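Local coordinates for 2-hydroxyisobutyryl-CoA mutase large subunit (Aquincola tertiaricarbonis, PDB 4R3U), which catalyses, together with its small cobalamin-binding subunit, the interconversion of 2-hydroxyisobutyryl-CoA and (S)-3-hydroxybutyryl-CoA, at residues S229-R234 with K533-N538; C342-A347 with H377-D382; E383-P388 with I492-Y497; D526-V531 with E558-I563. All coordinates share one frame; numbering follows the deposited sequence.

Contact 1: S229-R234 with K533-N538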
# COMPACT_ATOMS: atom_id res chain seq x y z
N SER A 229 4.51 -35.11 22.34
CA SER A 229 4.49 -34.19 21.20
C SER A 229 5.66 -33.19 21.20
O SER A 229 6.11 -32.75 20.13
CB SER A 229 3.17 -33.44 21.15
OG SER A 229 2.11 -34.35 20.93
N VAL A 230 6.12 -32.80 22.42
CA VAL A 230 7.24 -31.86 22.59
C VAL A 230 8.53 -32.62 22.30
O VAL A 230 9.45 -32.09 21.63
CB VAL A 230 7.19 -31.15 23.96
CG1 VAL A 230 8.49 -30.40 24.27
CG2 VAL A 230 6.00 -30.18 24.01
N ARG A 231 8.56 -33.90 22.73
CA ARG A 231 9.68 -34.80 22.48
C ARG A 231 9.90 -34.96 20.93
O ARG A 231 11.04 -35.04 20.48
CB ARG A 231 9.43 -36.15 23.20
CG ARG A 231 10.41 -37.27 22.88
CD ARG A 231 9.93 -38.12 21.72
NE ARG A 231 10.95 -39.08 21.30
CZ ARG A 231 11.05 -40.33 21.75
NH1 ARG A 231 10.19 -40.79 22.66
NH2 ARG A 231 12.00 -41.13 21.30
N ILE A 232 8.81 -34.98 20.14
CA ILE A 232 8.93 -35.08 18.69
C ILE A 232 9.62 -33.81 18.16
O ILE A 232 10.61 -33.92 17.43
CB ILE A 232 7.59 -35.42 17.96
CG1 ILE A 232 7.06 -36.81 18.34
CG2 ILE A 232 7.77 -35.35 16.44
CD1 ILE A 232 5.56 -36.96 18.21
N VAL A 233 9.14 -32.61 18.59
CA VAL A 233 9.75 -31.32 18.22
C VAL A 233 11.25 -31.34 18.55
O VAL A 233 12.08 -30.96 17.73
CB VAL A 233 9.02 -30.11 18.85
CG1 VAL A 233 9.63 -28.80 18.38
CG2 VAL A 233 7.53 -30.14 18.52
N ARG A 234 11.58 -31.87 19.72
CA ARG A 234 12.95 -32.01 20.22
C ARG A 234 13.73 -32.91 19.27
O ARG A 234 14.80 -32.53 18.82
CB ARG A 234 12.89 -32.56 21.64
CG ARG A 234 14.19 -32.58 22.41
CD ARG A 234 14.17 -33.74 23.38
NE ARG A 234 14.09 -35.03 22.68
CZ ARG A 234 14.06 -36.22 23.27
NH1 ARG A 234 14.00 -37.32 22.54
NH2 ARG A 234 14.09 -36.32 24.58
N LYS A 533 9.30 -45.54 23.18
CA LYS A 533 9.28 -45.91 24.60
C LYS A 533 10.52 -45.41 25.35
O LYS A 533 10.49 -45.32 26.58
CB LYS A 533 9.07 -47.42 24.78
CG LYS A 533 7.61 -47.85 24.74
CD LYS A 533 7.51 -49.31 25.17
CE LYS A 533 6.11 -49.86 25.16
NZ LYS A 533 5.33 -49.44 26.36
N ASP A 534 11.60 -45.08 24.62
CA ASP A 534 12.82 -44.55 25.22
C ASP A 534 12.86 -43.05 24.89
O ASP A 534 13.12 -42.69 23.73
CB ASP A 534 14.06 -45.27 24.66
CG ASP A 534 15.38 -44.93 25.32
OD1 ASP A 534 15.43 -43.94 26.09
OD2 ASP A 534 16.38 -45.65 25.08
N GLU A 535 12.56 -42.19 25.90
CA GLU A 535 12.51 -40.72 25.77
C GLU A 535 13.84 -40.08 25.32
O GLU A 535 13.83 -38.99 24.77
CB GLU A 535 12.03 -40.04 27.08
CG GLU A 535 10.70 -40.46 27.69
CD GLU A 535 9.43 -39.99 27.00
OE1 GLU A 535 9.30 -38.77 26.76
OE2 GLU A 535 8.66 -40.87 26.55
N SER A 536 14.95 -40.78 25.53
CA SER A 536 16.30 -40.31 25.17
C SER A 536 16.67 -40.55 23.69
O SER A 536 17.54 -39.85 23.14
CB SER A 536 17.34 -40.91 26.11
OG SER A 536 17.54 -42.29 25.84
N GLN A 537 16.03 -41.55 23.04
CA GLN A 537 16.27 -41.92 21.64
C GLN A 537 15.58 -40.97 20.67
O GLN A 537 14.56 -40.39 21.02
CB GLN A 537 15.83 -43.36 21.39
CG GLN A 537 16.89 -44.40 21.77
CD GLN A 537 16.42 -45.79 21.43
OE1 GLN A 537 16.08 -46.09 20.28
NE2 GLN A 537 16.38 -46.67 22.42
N ASN A 538 16.12 -40.81 19.45
CA ASN A 538 15.53 -39.95 18.42
C ASN A 538 14.66 -40.78 17.45
O ASN A 538 15.07 -41.86 17.00
CB ASN A 538 16.60 -39.14 17.68
CG ASN A 538 16.06 -37.95 16.90
OD1 ASN A 538 15.19 -38.08 16.05
ND2 ASN A 538 16.60 -36.77 17.15
O HOH W 1 7.97 -39.32 24.07
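Arg231 and Arg234, one helical turn apart, reach from helix 226-243 into the backbone of the turn at Asp534-Gln537, and their interplay shows how arginines can fasten a loop through its carbonyls. Arg231 is worth following outward. Its CB points at the loop, and CG, anti to the backbone N (chi1 172°), lies 3.6 Å from the guanidinium plane of Arg234, over one face toward the rim. The chain then bends at chi2, and NE forms a salt bridge with Asp235. Arg231 NH1 donates to Ala532 O and, at 3.0 Å, to a water that passes a weak bond on to Glu535 OE2. At the tip, Arg231 NH2 binds Val531 O and makes two further, weak bonds, to Gln537 O at 2.7 Å and to Asp534 O at 3.1 Å. Arg234 works more simply. Arg234 NH1 and NH2 both donate to Glu535 O, NH2 at 2.7 Å; the oxygen sits in the guanidinium plane, while the two nitrogens approach it from opposite faces of the carbonyl plane. The loop is a type I beta turn, with Gln537 N bonding Asp534 O. An Asx turn reinforces it: Asp534 OD1 takes the backbone N of Ser536 at 3.2 Å and also its hydroxyl, and Gln537 NE2 binds OD2. Helix 226-243, lying in sequence between barrel strands 206-208 and 247-248, is thereby tied to the loop that joins helices 518-532 and 540-549, with Trp564 of helix 553-564 packed against Arg231.

Contact 2: C342-A347 with H377-D382. With 5AD (5'-deoxyadenosine), chain G.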
# COMPACT_ATOMS: atom_id res chain seq x y z
N CYS A 342 7.18 -13.97 7.71
CA CYS A 342 6.05 -13.10 8.02
C CYS A 342 4.91 -13.36 7.03
O CYS A 342 5.15 -13.63 5.86
CB CYS A 342 6.49 -11.63 8.01
SG CYS A 342 5.26 -10.47 8.63
N GLN A 343 3.68 -13.28 7.51
CA GLN A 343 2.49 -13.36 6.68
C GLN A 343 1.66 -12.18 7.09
O GLN A 343 1.60 -11.86 8.27
CB GLN A 343 1.74 -14.68 6.88
CG GLN A 343 0.56 -14.87 5.90
CD GLN A 343 -0.11 -16.22 6.00
OE1 GLN A 343 0.41 -17.18 6.59
NE2 GLN A 343 -1.26 -16.35 5.40
N THR A 344 1.04 -11.51 6.10
CA THR A 344 0.18 -10.37 6.34
C THR A 344 -1.09 -10.88 7.04
O THR A 344 -1.43 -12.07 6.89
CB THR A 344 -0.01 -9.56 5.04
OG1 THR A 344 -0.67 -10.36 4.05
CG2 THR A 344 1.32 -9.04 4.46
N ALA A 345 -1.74 -10.01 7.86
CA ALA A 345 -2.94 -10.40 8.61
C ALA A 345 -4.17 -10.67 7.76
O ALA A 345 -4.87 -9.74 7.31
CB ALA A 345 -3.25 -9.39 9.69
N ALA A 346 -4.48 -11.95 7.60
CA ALA A 346 -5.64 -12.46 6.88
C ALA A 346 -6.96 -12.01 7.61
O ALA A 346 -7.96 -11.69 6.96
CB ALA A 346 -5.53 -13.95 6.85
N ALA A 347 -6.92 -11.93 8.98
CA ALA A 347 -8.07 -11.51 9.77
C ALA A 347 -8.54 -10.04 9.50
O ALA A 347 -9.69 -9.69 9.85
CB ALA A 347 -7.82 -11.76 11.25
N HIS A 377 4.93 -13.91 2.99
CA HIS A 377 3.76 -14.31 2.25
C HIS A 377 2.80 -13.10 2.34
O HIS A 377 2.43 -12.66 3.44
CB HIS A 377 3.07 -15.55 2.86
CG HIS A 377 1.74 -15.87 2.22
ND1 HIS A 377 1.62 -16.81 1.20
CD2 HIS A 377 0.51 -15.35 2.47
CE1 HIS A 377 0.35 -16.81 0.85
NE2 HIS A 377 -0.36 -15.96 1.60
N THR A 378 2.34 -12.62 1.17
CA THR A 378 1.30 -11.61 1.09
C THR A 378 0.00 -12.34 0.75
O THR A 378 -0.01 -13.21 -0.14
CB THR A 378 1.66 -10.50 0.09
OG1 THR A 378 2.35 -11.05 -1.02
CG2 THR A 378 2.48 -9.40 0.71
N ASN A 379 -1.10 -12.00 1.45
CA ASN A 379 -2.37 -12.67 1.19
C ASN A 379 -3.00 -12.21 -0.12
O ASN A 379 -2.61 -11.16 -0.63
CB ASN A 379 -3.35 -12.48 2.35
CG ASN A 379 -2.83 -12.98 3.66
OD1 ASN A 379 -2.12 -13.99 3.73
ND2 ASN A 379 -3.12 -12.24 4.72
N GLY A 380 -3.92 -13.03 -0.65
CA GLY A 380 -4.68 -12.74 -1.85
C GLY A 380 -5.88 -11.89 -1.48
O GLY A 380 -6.36 -11.94 -0.33
N TYR A 381 -6.41 -11.09 -2.48
CA TYR A 381 -7.57 -10.24 -2.28
C TYR A 381 -8.83 -11.07 -2.02
O TYR A 381 -9.80 -10.56 -1.46
CB TYR A 381 -7.76 -9.24 -3.44
CG TYR A 381 -7.69 -9.87 -4.82
CD1 TYR A 381 -8.69 -10.75 -5.26
CD2 TYR A 381 -6.67 -9.56 -5.70
CE1 TYR A 381 -8.64 -11.32 -6.54
CE2 TYR A 381 -6.61 -10.12 -6.98
CZ TYR A 381 -7.60 -10.99 -7.40
OH TYR A 381 -7.54 -11.52 -8.67
N ASP A 382 -8.78 -12.37 -2.37
CA ASP A 382 -9.85 -13.35 -2.20
C ASP A 382 -9.79 -14.14 -0.86
O ASP A 382 -10.48 -15.16 -0.70
CB ASP A 382 -9.91 -14.30 -3.43
CG ASP A 382 -8.66 -15.09 -3.85
OD1 ASP A 382 -7.61 -14.98 -3.17
OD2 ASP A 382 -8.75 -15.83 -4.86
N1 5AD G . -3.26 -21.94 -0.75
C2 5AD G . -2.87 -20.64 -0.45
N3 5AD G . -3.15 -20.12 0.84
C4 5AD G . -3.72 -20.93 1.77
N9 5AD G . -4.09 -20.72 3.03
C8 5AD G . -4.51 -21.89 3.52
N7 5AD G . -4.49 -22.80 2.57
C5 5AD G . -3.98 -22.22 1.48
C6 5AD G . -3.74 -22.70 0.25
N6 5AD G . -4.10 -23.96 0.06
C1' 5AD G . -3.81 -19.59 3.94
C2' 5AD G . -4.50 -18.31 3.65
C3' 5AD G . -4.69 -17.74 5.04
C4' 5AD G . -4.11 -18.77 6.01
C5' 5AD G . -5.05 -18.93 7.20
O4' 5AD G . -4.21 -19.96 5.27
O2' 5AD G . -3.61 -17.46 2.92
O3' 5AD G . -4.00 -16.48 5.13
O HOH W 2 -3.04 -9.17 4.32
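Asn379 ND2 donates to Thr344 O over 2.8 Å, standing well above the carbonyl plane (71° out of it) instead of on a lone pair. The other end of the same amide accepts: Gln343 NE2 reaches Asn379 OD1 at 3.0 Å, nearly straight (167°) and in the plane of the Gln343 amide, though the two amides are turned 70° against each other. Asn379 also uses its backbone, N donating to Thr344 OG1 at 3.1 Å, and a water lies between that hydroxyl and ND2, its bond to ND2 weak. With an alanine here, Thr344 O would probably lose this partner and the Gln343 amide would be freer to turn. The contact sits at the ends of neighbouring parallel strands of the TIM barrel, 340-344 and 375-377, linked through helix 357-370 as a beta-alpha-beta unit; His377 N to Cys342 O and Thr344 N to His377 O hold them in register. The C-terminal ends of these strands line the 5'-deoxyadenosine pocket. Gln343, extended beyond CG, brings NE2 within 2.8 Å of the nucleoside O3', and Ala346 CB approaches the same oxygen. Alongside Gln343 runs His377, pointing the same way, whose CD2 lies 3.5 Å from Gln343 CG and whose ND1 is bonded to Ile101 N.

Contact 3: E383-P388 with I492-Y497. With 5AD (5'-deoxyadenosine), chain G.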
# COMPACT_ATOMS: atom_id res chain seq x y z
N GLU A 383 -9.02 -13.63 0.11
CA GLU A 383 -8.82 -14.25 1.43
C GLU A 383 -10.10 -14.68 2.15
O GLU A 383 -10.16 -15.78 2.68
CB GLU A 383 -7.95 -13.34 2.31
CG GLU A 383 -7.58 -13.92 3.67
CD GLU A 383 -6.68 -15.14 3.73
OE1 GLU A 383 -6.84 -15.90 4.71
OE2 GLU A 383 -5.80 -15.31 2.86
N ALA A 384 -11.14 -13.82 2.17
CA ALA A 384 -12.37 -14.13 2.89
C ALA A 384 -13.34 -15.07 2.16
O ALA A 384 -14.34 -15.49 2.74
CB ALA A 384 -13.05 -12.84 3.32
N PHE A 385 -13.01 -15.46 0.93
CA PHE A 385 -13.83 -16.37 0.13
C PHE A 385 -13.30 -17.81 0.10
O PHE A 385 -14.04 -18.73 0.45
CB PHE A 385 -13.94 -15.88 -1.30
CG PHE A 385 -14.63 -14.56 -1.49
CD1 PHE A 385 -13.97 -13.37 -1.24
CD2 PHE A 385 -15.90 -14.51 -2.07
CE1 PHE A 385 -14.59 -12.15 -1.46
CE2 PHE A 385 -16.53 -13.29 -2.29
CZ PHE A 385 -15.87 -12.12 -2.00
N ALA A 386 -12.07 -18.01 -0.39
CA ALA A 386 -11.51 -19.35 -0.62
C ALA A 386 -10.00 -19.32 -0.73
O ALA A 386 -9.41 -18.24 -0.79
CB ALA A 386 -12.08 -19.91 -1.93
N ILE A 387 -9.38 -20.54 -0.82
CA ILE A 387 -7.93 -20.65 -1.08
C ILE A 387 -7.63 -19.92 -2.41
O ILE A 387 -8.52 -19.84 -3.27
CB ILE A 387 -7.34 -22.08 -0.94
CG1 ILE A 387 -8.02 -23.09 -1.90
CG2 ILE A 387 -7.36 -22.51 0.54
CD1 ILE A 387 -7.22 -24.24 -2.22
N PRO A 388 -6.48 -19.25 -2.55
CA PRO A 388 -6.29 -18.36 -3.71
C PRO A 388 -6.23 -18.88 -5.13
O PRO A 388 -5.79 -20.00 -5.39
CB PRO A 388 -5.02 -17.57 -3.35
CG PRO A 388 -4.31 -18.48 -2.45
CD PRO A 388 -5.36 -19.10 -1.61
N ILE A 492 -16.24 -12.45 -8.84
CA ILE A 492 -15.01 -12.97 -8.29
C ILE A 492 -14.80 -14.39 -8.79
O ILE A 492 -15.70 -15.22 -8.71
CB ILE A 492 -14.87 -12.82 -6.73
CG1 ILE A 492 -13.45 -13.31 -6.24
CG2 ILE A 492 -16.04 -13.47 -5.98
CD1 ILE A 492 -13.07 -12.99 -4.83
N GLU A 493 -13.60 -14.64 -9.31
CA GLU A 493 -13.20 -15.97 -9.75
C GLU A 493 -12.81 -16.72 -8.46
O GLU A 493 -12.00 -16.21 -7.67
CB GLU A 493 -12.01 -15.86 -10.72
CG GLU A 493 -11.21 -17.14 -10.87
CD GLU A 493 -10.00 -17.15 -11.79
OE1 GLU A 493 -9.51 -18.27 -12.06
OE2 GLU A 493 -9.55 -16.08 -12.26
N ILE A 494 -13.40 -17.90 -8.23
CA ILE A 494 -13.07 -18.67 -7.03
C ILE A 494 -12.32 -19.93 -7.40
O ILE A 494 -12.72 -20.64 -8.33
CB ILE A 494 -14.36 -18.97 -6.19
CG1 ILE A 494 -15.07 -17.69 -5.72
CG2 ILE A 494 -14.15 -20.00 -5.06
CD1 ILE A 494 -14.29 -16.85 -4.74
N HIS A 495 -11.25 -20.24 -6.64
CA HIS A 495 -10.50 -21.48 -6.84
C HIS A 495 -11.43 -22.69 -6.56
O HIS A 495 -12.03 -22.76 -5.49
CB HIS A 495 -9.27 -21.56 -5.94
CG HIS A 495 -8.40 -22.75 -6.25
ND1 HIS A 495 -7.48 -22.69 -7.30
CD2 HIS A 495 -8.31 -23.97 -5.66
CE1 HIS A 495 -6.86 -23.86 -7.31
NE2 HIS A 495 -7.30 -24.65 -6.34
N PRO A 496 -11.59 -23.63 -7.53
CA PRO A 496 -12.50 -24.76 -7.30
C PRO A 496 -11.82 -26.01 -6.77
O PRO A 496 -10.62 -26.26 -6.98
CB PRO A 496 -13.09 -25.01 -8.68
CG PRO A 496 -11.96 -24.58 -9.65
CD PRO A 496 -11.00 -23.68 -8.89
N TYR A 497 -12.62 -26.83 -6.11
CA TYR A 497 -12.23 -28.12 -5.60
C TYR A 497 -12.51 -29.13 -6.72
O TYR A 497 -13.60 -29.12 -7.31
CB TYR A 497 -13.04 -28.47 -4.33
CG TYR A 497 -12.70 -29.83 -3.73
CD1 TYR A 497 -11.44 -30.08 -3.20
CD2 TYR A 497 -13.64 -30.85 -3.71
CE1 TYR A 497 -11.10 -31.33 -2.70
CE2 TYR A 497 -13.32 -32.11 -3.18
CZ TYR A 497 -12.05 -32.34 -2.67
OH TYR A 497 -11.72 -33.57 -2.15
N1 5AD G . -3.26 -21.94 -0.75
C2 5AD G . -2.87 -20.64 -0.45
N3 5AD G . -3.15 -20.12 0.84
C4 5AD G . -3.72 -20.93 1.77
N9 5AD G . -4.09 -20.72 3.03
C8 5AD G . -4.51 -21.89 3.52
N7 5AD G . -4.49 -22.80 2.57
C5 5AD G . -3.98 -22.22 1.48
C6 5AD G . -3.74 -22.70 0.25
N6 5AD G . -4.10 -23.96 0.06
C1' 5AD G . -3.81 -19.59 3.94
C2' 5AD G . -4.50 -18.31 3.65
C3' 5AD G . -4.69 -17.74 5.04
C4' 5AD G . -4.11 -18.77 6.01
C5' 5AD G . -5.05 -18.93 7.20
O4' 5AD G . -4.21 -19.96 5.27
O2' 5AD G . -3.61 -17.46 2.92
O3' 5AD G . -4.00 -16.48 5.13
O HOH W 3 -10.35 -18.32 -4.90
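Phe385 offers one ring face to Ile492, whose CD1 sits over the centre, 3.8 Å from the centroid and 13° off the normal, a textbook CH-pi contact. Tyr354 meets the same phenylalanine in an edge-to-face pairing. The second flat group, the ring of His495, has Pro496 CD over one face, displaced toward the ring's edge, Phe104 as an edge-to-face partner, and Ile387 CD1 coming obliquely to CD2 at 3.6 Å. The setting is the loop after TIM-barrel strand 375-377, which lines the cofactor site and packs here on residues 492-497 from the loop ahead of helix 501-515. Ile494 adds two further contacts: CD1 touches Phe385 CB and CG2 touches Ala386 CB. Ile387 is shared between two neighbours. With CG1 set between the backbone N and the carbonyl carbon (chi1 59°), its two branches part, CD1 going to the histidine and CG2 to the adenine of 5'-deoxyadenosine, 3.5 Å from C5. On the ribose, Glu383 OE2 accepts from O2' at 3.1 Å and weakly from O3', while the backbone O of Glu383 is hydrogen-bonded to a nitrogen of cobalamin. The same loop thus touches both nucleoside and cobalamin. No direct hydrogen bond joins the two segments; a water does so instead, donating to Ile387 O at 2.9 Å and accepting from His495 N at 2.7 Å.

Contact 4: D526-V531 with E558-I563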
# COMPACT_ATOMS: atom_id res chain seq x y z
N ASP A 526 6.98 -51.79 14.86
CA ASP A 526 7.20 -52.36 16.19
C ASP A 526 8.52 -51.83 16.76
O ASP A 526 8.63 -51.66 17.98
CB ASP A 526 7.23 -53.89 16.14
CG ASP A 526 5.93 -54.61 15.84
OD1 ASP A 526 4.86 -53.96 15.90
OD2 ASP A 526 5.97 -55.84 15.59
N GLN A 527 9.51 -51.57 15.88
CA GLN A 527 10.79 -50.99 16.30
C GLN A 527 10.54 -49.53 16.70
O GLN A 527 11.12 -49.06 17.67
CB GLN A 527 11.82 -51.05 15.17
CG GLN A 527 12.44 -52.40 14.88
CD GLN A 527 13.06 -52.40 13.50
OE1 GLN A 527 12.67 -53.17 12.62
NE2 GLN A 527 14.02 -51.51 13.27
N LEU A 528 9.68 -48.82 15.96
CA LEU A 528 9.34 -47.42 16.27
C LEU A 528 8.74 -47.22 17.68
O LEU A 528 9.12 -46.27 18.37
CB LEU A 528 8.47 -46.80 15.17
CG LEU A 528 8.39 -45.28 15.17
CD1 LEU A 528 9.68 -44.65 14.62
CD2 LEU A 528 7.17 -44.83 14.42
N VAL A 529 7.84 -48.12 18.10
CA VAL A 529 7.24 -48.13 19.43
C VAL A 529 8.37 -48.24 20.51
O VAL A 529 8.33 -47.52 21.51
CB VAL A 529 6.21 -49.29 19.55
CG1 VAL A 529 5.91 -49.65 21.01
CG2 VAL A 529 4.93 -48.97 18.79
N ALA A 530 9.36 -49.12 20.27
CA ALA A 530 10.49 -49.33 21.17
C ALA A 530 11.38 -48.07 21.29
O ALA A 530 11.86 -47.75 22.38
CB ALA A 530 11.31 -50.52 20.71
N VAL A 531 11.58 -47.36 20.16
CA VAL A 531 12.34 -46.12 20.06
C VAL A 531 11.53 -45.03 20.78
O VAL A 531 12.13 -44.24 21.52
CB VAL A 531 12.63 -45.74 18.59
CG1 VAL A 531 13.23 -44.34 18.47
CG2 VAL A 531 13.53 -46.77 17.93
N GLU A 558 -0.94 -43.97 13.75
CA GLU A 558 -1.80 -44.93 14.47
C GLU A 558 -1.05 -45.82 15.41
O GLU A 558 -1.50 -46.01 16.54
CB GLU A 558 -2.69 -45.73 13.53
CG GLU A 558 -3.77 -44.89 12.88
CD GLU A 558 -4.65 -44.07 13.80
OE1 GLU A 558 -5.34 -44.67 14.67
OE2 GLU A 558 -4.67 -42.83 13.64
N LYS A 559 0.12 -46.35 14.96
CA LYS A 559 0.98 -47.21 15.76
C LYS A 559 1.37 -46.51 17.09
O LYS A 559 1.29 -47.12 18.16
CB LYS A 559 2.23 -47.61 14.95
CG LYS A 559 3.06 -48.70 15.59
CD LYS A 559 2.37 -50.04 15.49
CE LYS A 559 3.13 -51.15 16.16
NZ LYS A 559 2.46 -52.46 15.95
N LEU A 560 1.76 -45.21 17.00
CA LEU A 560 2.18 -44.41 18.16
C LEU A 560 1.05 -44.01 19.11
O LEU A 560 1.31 -43.82 20.31
CB LEU A 560 3.10 -43.24 17.78
CG LEU A 560 4.42 -43.61 17.07
CD1 LEU A 560 5.25 -42.37 16.80
CD2 LEU A 560 5.27 -44.61 17.89
N LYS A 561 -0.22 -43.95 18.61
CA LYS A 561 -1.41 -43.67 19.42
C LYS A 561 -1.64 -44.80 20.47
O LYS A 561 -2.12 -44.52 21.57
CB LYS A 561 -2.66 -43.54 18.55
CG LYS A 561 -2.85 -42.15 17.96
CD LYS A 561 -4.03 -42.17 17.01
CE LYS A 561 -4.34 -40.80 16.46
NZ LYS A 561 -5.32 -40.87 15.35
N GLY A 562 -1.26 -46.03 20.12
CA GLY A 562 -1.34 -47.21 20.97
C GLY A 562 -0.54 -47.13 22.26
O GLY A 562 -0.93 -47.72 23.27
N ILE A 563 0.59 -46.37 22.25
CA ILE A 563 1.43 -46.17 23.45
C ILE A 563 1.26 -44.77 24.10
O ILE A 563 1.52 -44.62 25.29
CB ILE A 563 2.93 -46.56 23.26
CG1 ILE A 563 3.64 -45.70 22.19
CG2 ILE A 563 3.11 -48.06 23.00
CD1 ILE A 563 5.03 -45.29 22.59
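Helices 526-531 and 558-563 cross at -43° with their axes 9.7 Å apart, running in broadly the same direction and coming nearest at Val529 and Leu560. The apolar contacts between them are flanked by one salt bridge. In the buried part Leu528 meets Leu560 at about a right angle, Leu528 CD2 lying 3.9 Å from Leu560 CD1 and nearly as close to Leu560 CD2. Val529 divides its two methyl groups between neighbours on the opposing helix. Val529 CG1 faces Ile563 CG2 at 3.8 Å, and Val529 CG2 rests on the aliphatic part of Lys559, 3.7 Å from CG. That lysine leaves its helix with CG anti to the backbone N (chi1 -169°), then bends at chi2 (73°), a path that takes it across the valine before its ammonium turns to Asp526. Lys559 NZ meets Asp526 OD1 at 2.8 Å, nearly in line with the carboxylate C-O bond, in a salt bridge at the exposed margin. A methionine in its place would probably leave the Asp526 carboxylate without its countercharge. Beyond the pair, Leu528 also packs on Leu542, Thr543 and Leu546 of helix 540-549, and Leu560 touches Tyr224. Helix 518-532 thus packs against both of the helices that follow it, 540-549 and 553-564, near the C-terminal end of the chain and away from the substrate and cofactor sites. With 553-564 it forms a helix-helix packing that has buried Leu528 and Leu560 between the helices and the Lys559-Asp526 salt bridge at the exposed side.

The four contacts fall into two groups. Contacts 2 and 3 follow one another along the chain, their centres 14 Å apart; they share the loop after strand 375-377 and both touch 5'-deoxyadenosine, so together they supply seven of the twelve residues that line the 5'-deoxyadenosine pocket. Contacts 1 and 4, centres 12 Å apart, meet at the end of helix 518-532, where Arg231 reaches Val531, and their segments alternate in sequence. The groups lie 34 to 40 Å apart, centre to centre. Contact 1 closes a loop of 298 residues that encloses contacts 2 and 3, so the C-terminal helices return to a helix of the TIM barrel, at a distance from its cofactor pocket.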